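Side-chain contacts in probable glutamine synthetase (Pseudomonas aeruginosa, PDB 4HPP), which is a probable member of the glutamine synthetase family, pairing an N-terminal domain with a larger catalytic domain in a six-chain assembly: residues T15-I20 against K410-T415; E264-G269 against A347-A352; A170-E175 against A202-E207; R8-V13 against A29-Q34. All blocks are in the same frame, centred on the assembly; numbering follows the deposited sequence.

Contact 1: T15-I20 against K410-T415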
# COMPACT_ATOMS: atom_id res chain seq x y z
N THR A 15 -32.54 -26.98 0.17
CA THR A 15 -31.38 -27.62 0.77
C THR A 15 -31.50 -29.09 0.40
O THR A 15 -32.48 -29.73 0.76
CB THR A 15 -31.35 -27.37 2.27
OG1 THR A 15 -31.24 -25.96 2.47
CG2 THR A 15 -30.19 -28.10 2.98
N ASP A 16 -30.53 -29.61 -0.37
CA ASP A 16 -30.72 -30.92 -0.95
C ASP A 16 -30.27 -31.97 -0.00
O ASP A 16 -29.91 -31.66 1.14
CB ASP A 16 -30.07 -31.06 -2.33
CG ASP A 16 -28.59 -30.93 -2.29
OD1 ASP A 16 -27.98 -30.57 -3.31
OD2 ASP A 16 -28.05 -31.20 -1.21
N LEU A 17 -30.30 -33.22 -0.48
CA LEU A 17 -30.16 -34.38 0.39
C LEU A 17 -28.70 -34.52 0.76
O LEU A 17 -28.29 -35.27 1.72
CB LEU A 17 -30.66 -35.65 -0.30
CG LEU A 17 -32.09 -35.57 -0.80
CD1 LEU A 17 -32.33 -36.83 -1.59
CD2 LEU A 17 -33.06 -35.43 0.35
N ALA A 18 -27.94 -33.74 0.01
CA ALA A 18 -26.49 -33.65 0.20
C ALA A 18 -26.12 -32.55 1.25
O ALA A 18 -24.95 -32.29 1.55
CB ALA A 18 -25.81 -33.45 -1.16
N GLY A 19 -27.16 -31.91 1.80
CA GLY A 19 -27.01 -30.88 2.82
C GLY A 19 -26.45 -29.61 2.26
O GLY A 19 -25.99 -28.76 3.02
N ILE A 20 -26.54 -29.46 0.93
CA ILE A 20 -26.19 -28.21 0.23
C ILE A 20 -27.43 -27.37 -0.11
O ILE A 20 -28.44 -27.93 -0.58
CB ILE A 20 -25.40 -28.50 -1.07
CG1 ILE A 20 -23.95 -28.90 -0.77
CG2 ILE A 20 -25.14 -27.22 -1.85
CD1 ILE A 20 -23.83 -30.16 0.02
N LYS A 410 -40.97 -43.28 -1.11
CA LYS A 410 -40.03 -44.21 -1.74
C LYS A 410 -39.01 -43.57 -2.70
O LYS A 410 -37.84 -43.92 -2.66
CB LYS A 410 -40.77 -45.40 -2.38
CG LYS A 410 -40.05 -46.71 -2.13
CD LYS A 410 -39.94 -47.55 -3.39
CE LYS A 410 -38.62 -48.31 -3.41
NZ LYS A 410 -38.58 -49.16 -4.64
N PRO A 411 -39.43 -42.63 -3.57
CA PRO A 411 -38.43 -42.01 -4.47
C PRO A 411 -37.25 -41.28 -3.78
O PRO A 411 -36.12 -41.24 -4.31
CB PRO A 411 -39.25 -41.01 -5.28
CG PRO A 411 -40.65 -41.57 -5.26
CD PRO A 411 -40.82 -42.24 -3.91
N LEU A 412 -37.52 -40.71 -2.61
CA LEU A 412 -36.47 -40.09 -1.78
C LEU A 412 -35.41 -41.13 -1.37
O LEU A 412 -34.16 -40.89 -1.34
CB LEU A 412 -37.14 -39.54 -0.54
CG LEU A 412 -36.36 -38.73 0.46
CD1 LEU A 412 -35.29 -38.05 -0.31
CD2 LEU A 412 -37.29 -37.69 1.09
N LEU A 413 -35.93 -42.28 -1.00
CA LEU A 413 -35.10 -43.27 -0.41
C LEU A 413 -34.11 -43.79 -1.48
O LEU A 413 -32.89 -43.82 -1.23
CB LEU A 413 -35.99 -44.34 0.23
CG LEU A 413 -35.38 -45.57 0.88
CD1 LEU A 413 -34.31 -45.21 1.93
CD2 LEU A 413 -36.54 -46.35 1.48
N ASP A 414 -34.65 -44.11 -2.67
CA ASP A 414 -33.89 -44.58 -3.84
C ASP A 414 -32.87 -43.58 -4.25
O ASP A 414 -31.68 -43.95 -4.48
CB ASP A 414 -34.79 -44.77 -5.08
CG ASP A 414 -35.73 -45.96 -4.98
OD1 ASP A 414 -36.08 -46.42 -3.86
OD2 ASP A 414 -36.15 -46.41 -6.06
N THR A 415 -33.31 -42.33 -4.38
CA THR A 415 -32.39 -41.29 -4.84
C THR A 415 -31.30 -40.98 -3.80
O THR A 415 -30.10 -40.83 -4.14
CB THR A 415 -33.11 -40.09 -5.49
OG1 THR A 415 -32.40 -38.88 -5.23
CG2 THR A 415 -34.53 -39.98 -5.01
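Leu-17 points its forked end at the helix 410-427, and one methyl of Leu-412 comes in against that fork. The two branches share the approach almost equally: Leu-412 CD1 lies 3.4 Å from Leu-17 CD1 and 3.5 Å from Leu-17 CD2, so the single methyl beds between the two tips while the side chains run at a slant to each other. Leu-412 gets there because its CG stands opposite the backbone N (chi1 -175°), which swings the chain end out from a CB bond that is not itself aimed at the loop. One turn further along the helix, Thr-415 lies nearly crosswise to Leu-17, with Thr-415 OG1 4.2 Å from Leu-17 CD1, a looser touch. Leu-17 is the second residue of a type I beta turn, Asp-16 to Gly-19, that closes the hairpin of strands 9-15 and 21-27 with a G1 bulge: Gly-19 has positive phi, and Asp-16 N bonds to Ile-20 O at 2.7 Å. The turn is stiffened from inside by Asp-16 OD2, which takes Ile-20 N from above the carboxylate plane at 3.1 Å and Ala-18 N weakly, while OD1 pairs with Arg-22. Pro-108 of helix 108-121 and Tyr-416 and Met-419 of helix 410-427 also pack on Leu-17, and Leu-111 meets Leu-412.

Contact 2: E264-G269 against A347-A352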
# COMPACT_ATOMS: atom_id res chain seq x y z
N GLU A 264 -40.96 -41.46 27.23
CA GLU A 264 -40.22 -42.72 27.12
C GLU A 264 -40.53 -43.48 25.82
O GLU A 264 -39.64 -44.08 25.24
CB GLU A 264 -40.50 -43.64 28.31
CG GLU A 264 -40.95 -42.92 29.56
CD GLU A 264 -40.95 -43.82 30.79
OE1 GLU A 264 -40.91 -43.26 31.92
OE2 GLU A 264 -40.98 -45.07 30.63
N HIS A 265 -41.77 -43.46 25.35
CA HIS A 265 -42.07 -44.10 24.07
C HIS A 265 -41.29 -43.41 22.96
O HIS A 265 -40.53 -44.05 22.20
CB HIS A 265 -43.58 -44.11 23.78
CG HIS A 265 -44.40 -44.95 24.76
ND1 HIS A 265 -44.08 -46.23 25.09
CD2 HIS A 265 -45.59 -44.65 25.46
CE1 HIS A 265 -44.99 -46.71 25.98
NE2 HIS A 265 -45.90 -45.74 26.20
N TRP A 266 -41.43 -42.09 22.90
CA TRP A 266 -40.69 -41.30 21.93
C TRP A 266 -39.18 -41.58 21.90
O TRP A 266 -38.60 -41.96 20.85
CB TRP A 266 -40.99 -39.83 22.13
CG TRP A 266 -40.53 -39.04 20.95
CD1 TRP A 266 -41.25 -38.77 19.79
CD2 TRP A 266 -39.20 -38.41 20.74
NE1 TRP A 266 -40.48 -38.02 18.92
CE2 TRP A 266 -39.25 -37.78 19.42
CE3 TRP A 266 -38.03 -38.28 21.51
CZ2 TRP A 266 -38.16 -37.07 18.89
CZ3 TRP A 266 -36.94 -37.57 20.97
CH2 TRP A 266 -37.00 -36.98 19.68
N ALA A 267 -38.52 -41.43 23.04
CA ALA A 267 -37.10 -41.74 23.16
C ALA A 267 -36.76 -43.17 22.75
O ALA A 267 -35.68 -43.44 22.16
CB ALA A 267 -36.61 -41.47 24.57
N ALA A 268 -37.68 -44.09 23.03
CA ALA A 268 -37.44 -45.52 22.74
C ALA A 268 -37.37 -45.81 21.21
O ALA A 268 -36.50 -46.58 20.72
CB ALA A 268 -38.48 -46.37 23.43
N GLY A 269 -38.27 -45.16 20.48
CA GLY A 269 -38.28 -45.22 19.01
C GLY A 269 -37.03 -44.68 18.34
O GLY A 269 -36.49 -45.30 17.40
N ALA A 347 -36.76 -34.51 10.25
CA ALA A 347 -37.78 -35.48 9.78
C ALA A 347 -37.46 -36.91 10.17
O ALA A 347 -38.31 -37.60 10.70
CB ALA A 347 -37.97 -35.40 8.26
N ALA A 348 -36.25 -37.36 9.88
CA ALA A 348 -35.84 -38.74 10.21
C ALA A 348 -35.95 -39.07 11.71
O ALA A 348 -36.41 -40.17 12.10
CB ALA A 348 -34.44 -39.01 9.70
N VAL A 349 -35.60 -38.09 12.55
CA VAL A 349 -35.58 -38.31 13.99
C VAL A 349 -37.02 -38.34 14.51
O VAL A 349 -37.40 -39.25 15.27
CB VAL A 349 -34.75 -37.20 14.72
CG1 VAL A 349 -34.97 -37.23 16.24
CG2 VAL A 349 -33.27 -37.30 14.34
N LEU A 350 -37.82 -37.38 14.07
CA LEU A 350 -39.19 -37.27 14.57
C LEU A 350 -39.96 -38.50 14.14
O LEU A 350 -40.91 -38.90 14.82
CB LEU A 350 -39.86 -36.00 14.07
CG LEU A 350 -39.79 -34.61 14.75
CD1 LEU A 350 -40.44 -33.55 13.84
CD2 LEU A 350 -40.49 -34.59 16.10
N ILE A 351 -39.53 -39.12 13.02
CA ILE A 351 -40.18 -40.32 12.49
C ILE A 351 -40.01 -41.47 13.49
O ILE A 351 -41.02 -42.00 14.00
CB ILE A 351 -39.68 -40.75 11.07
CG1 ILE A 351 -40.45 -39.99 9.98
CG2 ILE A 351 -39.99 -42.21 10.82
CD1 ILE A 351 -39.75 -39.95 8.64
N ALA A 352 -38.75 -41.81 13.78
CA ALA A 352 -38.46 -42.96 14.61
C ALA A 352 -39.08 -42.77 15.98
O ALA A 352 -39.55 -43.74 16.57
CB ALA A 352 -36.96 -43.19 14.73
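Trp-266 brings the six-membered ring of its indole to Val-349, with CH2 4.0 Å and CZ2 4.2 Å from Val-349 CG1. The methyl meets the ring at a slant. With chi1 at -165° the indole is carried out from its own helix toward the other, where CZ2 also comes within 4.4 Å of Leu-350 CD2. Its pyrrole N-H is used on Tyr-119: the hydroxyl of that residue is hydrogen-bonded to both Trp-266 NE1 and Leu-350 O, tying ring and backbone together through one atom. The two helices, 261-281 and 342-358, belong to the catalytic domain and pass at 122° between their directions, with axes 8.9 Å apart at this point. Where the backbones come nearest, both residues are small. Gly-269 and Ala-352 lie with their CA atoms 4.9 Å apart, and Gly-269 CA offers a C-H to Ala-352 O at 3.1 Å. In return Ala-352 CB rests 3.4 Å from Gly-269 O, so the two backbones touch directly, with the Ala-352 methyl beside them. Leu-239 of strand 235-243 packs on both Trp-266 and Val-349, and His-273 of helix 261-281 packs on Ala-352.

Contact 3: A170-E175 against A202-E207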
# COMPACT_ATOMS: atom_id res chain seq x y z
N ALA A 170 -31.63 -11.82 10.48
CA ALA A 170 -32.16 -12.88 9.64
C ALA A 170 -33.34 -13.55 10.33
O ALA A 170 -33.91 -14.50 9.82
CB ALA A 170 -31.09 -13.88 9.35
N GLY A 171 -33.75 -13.03 11.49
CA GLY A 171 -34.86 -13.66 12.24
C GLY A 171 -34.55 -15.02 12.85
O GLY A 171 -35.47 -15.81 13.15
N THR A 172 -33.27 -15.32 13.07
CA THR A 172 -32.92 -16.60 13.72
C THR A 172 -33.08 -16.54 15.29
O THR A 172 -33.05 -17.56 15.99
CB THR A 172 -31.53 -17.16 13.31
OG1 THR A 172 -30.50 -16.19 13.62
CG2 THR A 172 -31.49 -17.45 11.87
N GLU A 173 -33.26 -15.37 15.85
CA GLU A 173 -33.17 -15.26 17.33
C GLU A 173 -31.85 -15.80 17.91
O GLU A 173 -31.81 -16.66 18.80
CB GLU A 173 -34.38 -15.90 17.98
CG GLU A 173 -35.71 -15.31 17.48
CD GLU A 173 -36.91 -16.02 18.06
OE1 GLU A 173 -37.12 -17.23 17.73
OE2 GLU A 173 -37.63 -15.36 18.86
N PRO A 174 -30.72 -15.28 17.42
CA PRO A 174 -29.48 -15.72 18.05
C PRO A 174 -29.59 -15.57 19.60
O PRO A 174 -30.28 -14.69 20.10
CB PRO A 174 -28.46 -14.75 17.46
CG PRO A 174 -29.26 -13.52 17.09
CD PRO A 174 -30.55 -14.08 16.60
N GLU A 175 -28.92 -16.41 20.37
CA GLU A 175 -28.98 -16.23 21.80
C GLU A 175 -27.63 -16.44 22.55
O GLU A 175 -27.40 -15.79 23.55
CB GLU A 175 -30.10 -17.12 22.38
CG GLU A 175 -29.68 -18.22 23.36
CD GLU A 175 -30.81 -19.24 23.63
OE1 GLU A 175 -30.57 -20.49 23.58
OE2 GLU A 175 -31.94 -18.78 23.88
N ALA A 202 -31.87 -23.90 11.12
CA ALA A 202 -30.60 -24.58 11.04
C ALA A 202 -29.94 -24.13 9.73
O ALA A 202 -28.80 -23.70 9.73
CB ALA A 202 -30.80 -26.06 11.10
N VAL A 203 -30.68 -24.11 8.62
CA VAL A 203 -30.08 -23.71 7.33
C VAL A 203 -29.62 -22.23 7.38
O VAL A 203 -28.46 -21.92 7.05
CB VAL A 203 -31.04 -23.93 6.12
CG1 VAL A 203 -30.52 -23.24 4.85
CG2 VAL A 203 -31.28 -25.42 5.89
N ASN A 204 -30.53 -21.34 7.80
CA ASN A 204 -30.22 -19.94 7.98
C ASN A 204 -28.99 -19.69 8.84
O ASN A 204 -28.12 -18.88 8.46
CB ASN A 204 -31.37 -19.23 8.68
CG ASN A 204 -32.61 -19.16 7.86
OD1 ASN A 204 -32.59 -19.23 6.64
ND2 ASN A 204 -33.72 -19.01 8.53
N VAL A 205 -28.90 -20.35 9.98
CA VAL A 205 -27.67 -20.21 10.80
C VAL A 205 -26.39 -20.57 10.01
O VAL A 205 -25.35 -19.91 10.19
CB VAL A 205 -27.71 -21.01 12.13
CG1 VAL A 205 -26.35 -21.10 12.74
CG2 VAL A 205 -28.70 -20.39 13.12
N ARG A 206 -26.45 -21.57 9.12
CA ARG A 206 -25.25 -21.95 8.40
C ARG A 206 -24.92 -20.97 7.27
O ARG A 206 -23.71 -20.63 7.02
CB ARG A 206 -25.45 -23.33 7.80
CG ARG A 206 -25.54 -24.39 8.86
CD ARG A 206 -26.45 -25.53 8.39
NE ARG A 206 -26.56 -26.54 9.44
CZ ARG A 206 -26.71 -27.85 9.23
NH1 ARG A 206 -26.76 -28.30 7.98
NH2 ARG A 206 -26.82 -28.70 10.29
N GLU A 207 -25.98 -20.55 6.56
CA GLU A 207 -25.77 -19.79 5.38
C GLU A 207 -25.31 -18.36 5.74
O GLU A 207 -24.44 -17.77 5.04
CB GLU A 207 -26.98 -19.89 4.48
CG GLU A 207 -27.12 -21.29 3.90
CD GLU A 207 -25.90 -21.66 3.09
OE1 GLU A 207 -25.38 -22.75 3.27
OE2 GLU A 207 -25.49 -20.85 2.25
O HOH W 1 -35.05 -18.73 11.28
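Thr-172 and Asn-204 meet through carbon atoms: Thr-172 CG2 rests on Asn-204 CB at 3.7 Å, and the same methyl lies 4.2 Å from Val-205 CG2, so it is shared by two successive residues of one helix. The Thr-172 and Asn-204 side chains run alongside one another with opposite headings. The Thr-172 torsion (chi1 58°) sets OG1 between the backbone N and the carbonyl carbon and sends CG2 to the helix; OG1 itself makes a weak bond back to Leu-167 O.

A water links the two segments, from Asn-204 ND2 to the carbonyl of Gly-171. It accepts from Asn-204 ND2 at 3.1 Å and reaches Gly-171 O at 3.5 Å, a weak bond. The other end of the amide is also engaged, since Asn-204 OD1 is hydrogen-bonded to Tyr-91 OH and His-93 NE2, both on strand 89-97. With partners at both ends, the amide is probably fixed in its rotation.

Charged contacts lie to one side, where Glu-173 bridges Arg-191 and Arg-201. Gly-171, with positive phi, closes the helix 159-169 in a Schellman motif, and the chain then turns into strand 174-179. The loop leaving helix 159-169 packs on helix 196-216, with Cys-190 of strand 185-194 touching both Thr-172 and Val-205, and Val-76 of strand 66-78 packing on Ala-170 and Asn-204.

Contact 4: R8-V13 against A29-Q34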
# COMPACT_ATOMS: atom_id res chain seq x y z
N ARG A 8 -30.87 -5.43 -6.24
CA ARG A 8 -30.98 -6.37 -5.16
C ARG A 8 -31.58 -7.62 -5.78
O ARG A 8 -32.67 -7.54 -6.38
CB ARG A 8 -31.87 -5.83 -4.05
CG ARG A 8 -32.24 -6.87 -2.98
CD ARG A 8 -33.10 -6.19 -1.95
NE ARG A 8 -33.41 -6.97 -0.75
CZ ARG A 8 -33.06 -6.61 0.49
NH1 ARG A 8 -32.36 -5.50 0.69
NH2 ARG A 8 -33.42 -7.36 1.54
N LEU A 9 -30.86 -8.75 -5.63
CA LEU A 9 -31.33 -10.08 -6.08
C LEU A 9 -31.99 -10.88 -4.93
O LEU A 9 -31.54 -10.86 -3.79
CB LEU A 9 -30.20 -10.85 -6.75
CG LEU A 9 -29.53 -9.97 -7.85
CD1 LEU A 9 -28.23 -10.59 -8.39
CD2 LEU A 9 -30.46 -9.62 -9.05
N VAL A 10 -33.09 -11.57 -5.24
CA VAL A 10 -33.68 -12.44 -4.27
C VAL A 10 -33.43 -13.87 -4.72
O VAL A 10 -33.67 -14.19 -5.88
CB VAL A 10 -35.21 -12.16 -4.15
CG1 VAL A 10 -35.81 -13.19 -3.23
CG2 VAL A 10 -35.42 -10.77 -3.56
N SER A 11 -32.93 -14.72 -3.83
CA SER A 11 -32.83 -16.12 -4.17
C SER A 11 -33.99 -16.99 -3.68
O SER A 11 -34.51 -16.77 -2.62
CB SER A 11 -31.51 -16.69 -3.65
OG SER A 11 -30.44 -16.47 -4.55
N PHE A 12 -34.39 -17.96 -4.49
CA PHE A 12 -35.18 -19.11 -4.04
C PHE A 12 -34.18 -20.29 -3.84
O PHE A 12 -33.43 -20.66 -4.75
CB PHE A 12 -36.24 -19.54 -5.09
CG PHE A 12 -37.23 -18.47 -5.47
CD1 PHE A 12 -37.51 -17.37 -4.62
CD2 PHE A 12 -37.92 -18.55 -6.68
CE1 PHE A 12 -38.43 -16.40 -4.98
CE2 PHE A 12 -38.87 -17.55 -7.05
CZ PHE A 12 -39.10 -16.48 -6.21
N VAL A 13 -34.20 -20.86 -2.63
CA VAL A 13 -33.33 -21.96 -2.27
C VAL A 13 -34.03 -23.26 -1.90
O VAL A 13 -35.19 -23.28 -1.47
CB VAL A 13 -32.39 -21.57 -1.14
CG1 VAL A 13 -31.60 -20.35 -1.54
CG2 VAL A 13 -33.14 -21.29 0.15
N ALA A 29 -37.64 -6.31 -7.92
CA ALA A 29 -38.88 -5.80 -8.52
C ALA A 29 -39.79 -6.89 -8.99
O ALA A 29 -40.97 -6.63 -9.20
CB ALA A 29 -38.60 -4.86 -9.68
N THR A 30 -39.24 -8.09 -9.20
CA THR A 30 -40.00 -9.16 -9.85
C THR A 30 -40.54 -10.14 -8.82
O THR A 30 -41.29 -11.09 -9.14
CB THR A 30 -39.17 -9.97 -10.89
OG1 THR A 30 -38.01 -10.53 -10.25
CG2 THR A 30 -38.73 -9.10 -12.08
N LEU A 31 -40.16 -9.92 -7.56
CA LEU A 31 -40.43 -10.93 -6.56
C LEU A 31 -41.89 -11.33 -6.56
O LEU A 31 -42.18 -12.51 -6.71
CB LEU A 31 -39.91 -10.54 -5.16
CG LEU A 31 -40.23 -11.70 -4.18
CD1 LEU A 31 -39.42 -12.96 -4.54
CD2 LEU A 31 -39.85 -11.26 -2.78
N GLU A 32 -42.81 -10.36 -6.42
CA GLU A 32 -44.28 -10.59 -6.46
C GLU A 32 -44.75 -11.45 -7.64
O GLU A 32 -45.47 -12.42 -7.46
CB GLU A 32 -45.06 -9.26 -6.51
CG GLU A 32 -45.07 -8.43 -5.23
CD GLU A 32 -44.23 -7.16 -5.31
OE1 GLU A 32 -43.04 -7.24 -5.73
OE2 GLU A 32 -44.76 -6.07 -4.94
N GLU A 33 -44.35 -11.10 -8.86
CA GLU A 33 -44.77 -11.89 -10.00
C GLU A 33 -44.22 -13.29 -9.85
O GLU A 33 -44.92 -14.26 -10.12
CB GLU A 33 -44.37 -11.27 -11.36
CG GLU A 33 -43.34 -10.14 -11.32
CD GLU A 33 -43.87 -8.82 -10.72
OE1 GLU A 33 -44.73 -8.18 -11.36
OE2 GLU A 33 -43.42 -8.41 -9.62
N GLN A 34 -42.99 -13.39 -9.34
CA GLN A 34 -42.30 -14.68 -9.31
C GLN A 34 -42.77 -15.68 -8.24
O GLN A 34 -42.67 -16.93 -8.44
CB GLN A 34 -40.77 -14.49 -9.32
CG GLN A 34 -40.19 -14.33 -10.71
CD GLN A 34 -40.85 -15.24 -11.74
OE1 GLN A 34 -41.38 -14.75 -12.73
NE2 GLN A 34 -40.85 -16.57 -11.50
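Phe-12 reaches from strand 9-15 to Leu-31 and Gln-34 with the far rim of its ring. Its CB already leaves the backbone on the helix side, and chi1 of -58° lays CG opposite the carbonyl carbon, extending the ring onward. From the middle of the ring the contacts begin. CE1 lies 3.6 Å from Leu-31 CD1, and CZ at the tip shares that methyl at 3.9 Å while also meeting Gln-34 CB at 4.1 Å. Both partners come in at the ring edge, close to its plane, so the ring ends against the helix like a blade instead of lying flat on it. On the remaining side CE2 is 4.1 Å from Gln-34 O. Two strand residues back, Val-10 CG1 touches the same Leu-31 CD1 at 3.8 Å, with the two side chains nearly at right angles. Leu-31 therefore sits where alternate inward-facing residues of the strand converge, its CG opposite the backbone N (chi1 -179°), which brings the methyl to the strand. Leu-68 and Pro-70 of strand 66-78 also pack on Phe-12. A helix folded over one face of a mixed sheet, following the hairpin of strands 9-15 and 21-27, is the beta-grasp arrangement, consistent with the N-terminal domain of the glutamine synthetase family.

In the fold
Contacts 1 and 4 share the hairpin of strands 9-15 and 21-27: contact 4 covers one strand from within the N-terminal domain, while contact 1 carries the hairpin's turn across to a helix of the catalytic domain. Contacts 2 and 3 lie wholly inside that domain. All four are largely buried, but contact 4, where Gln-34 is partly exposed, has its centre furthest from the chain centre, about 25 Å, against about 12 Å for the centre of contact 3. Contacts 1 and 3 touch each other, Thr-15 OG1 lying 3.5 Å from Val-203 CG2. Chemistry follows place: mainly leucine methyls in contact 1, an indole beside touching backbones in contact 2, methyl packing with one water link in contact 3, and an aromatic edge in contact 4.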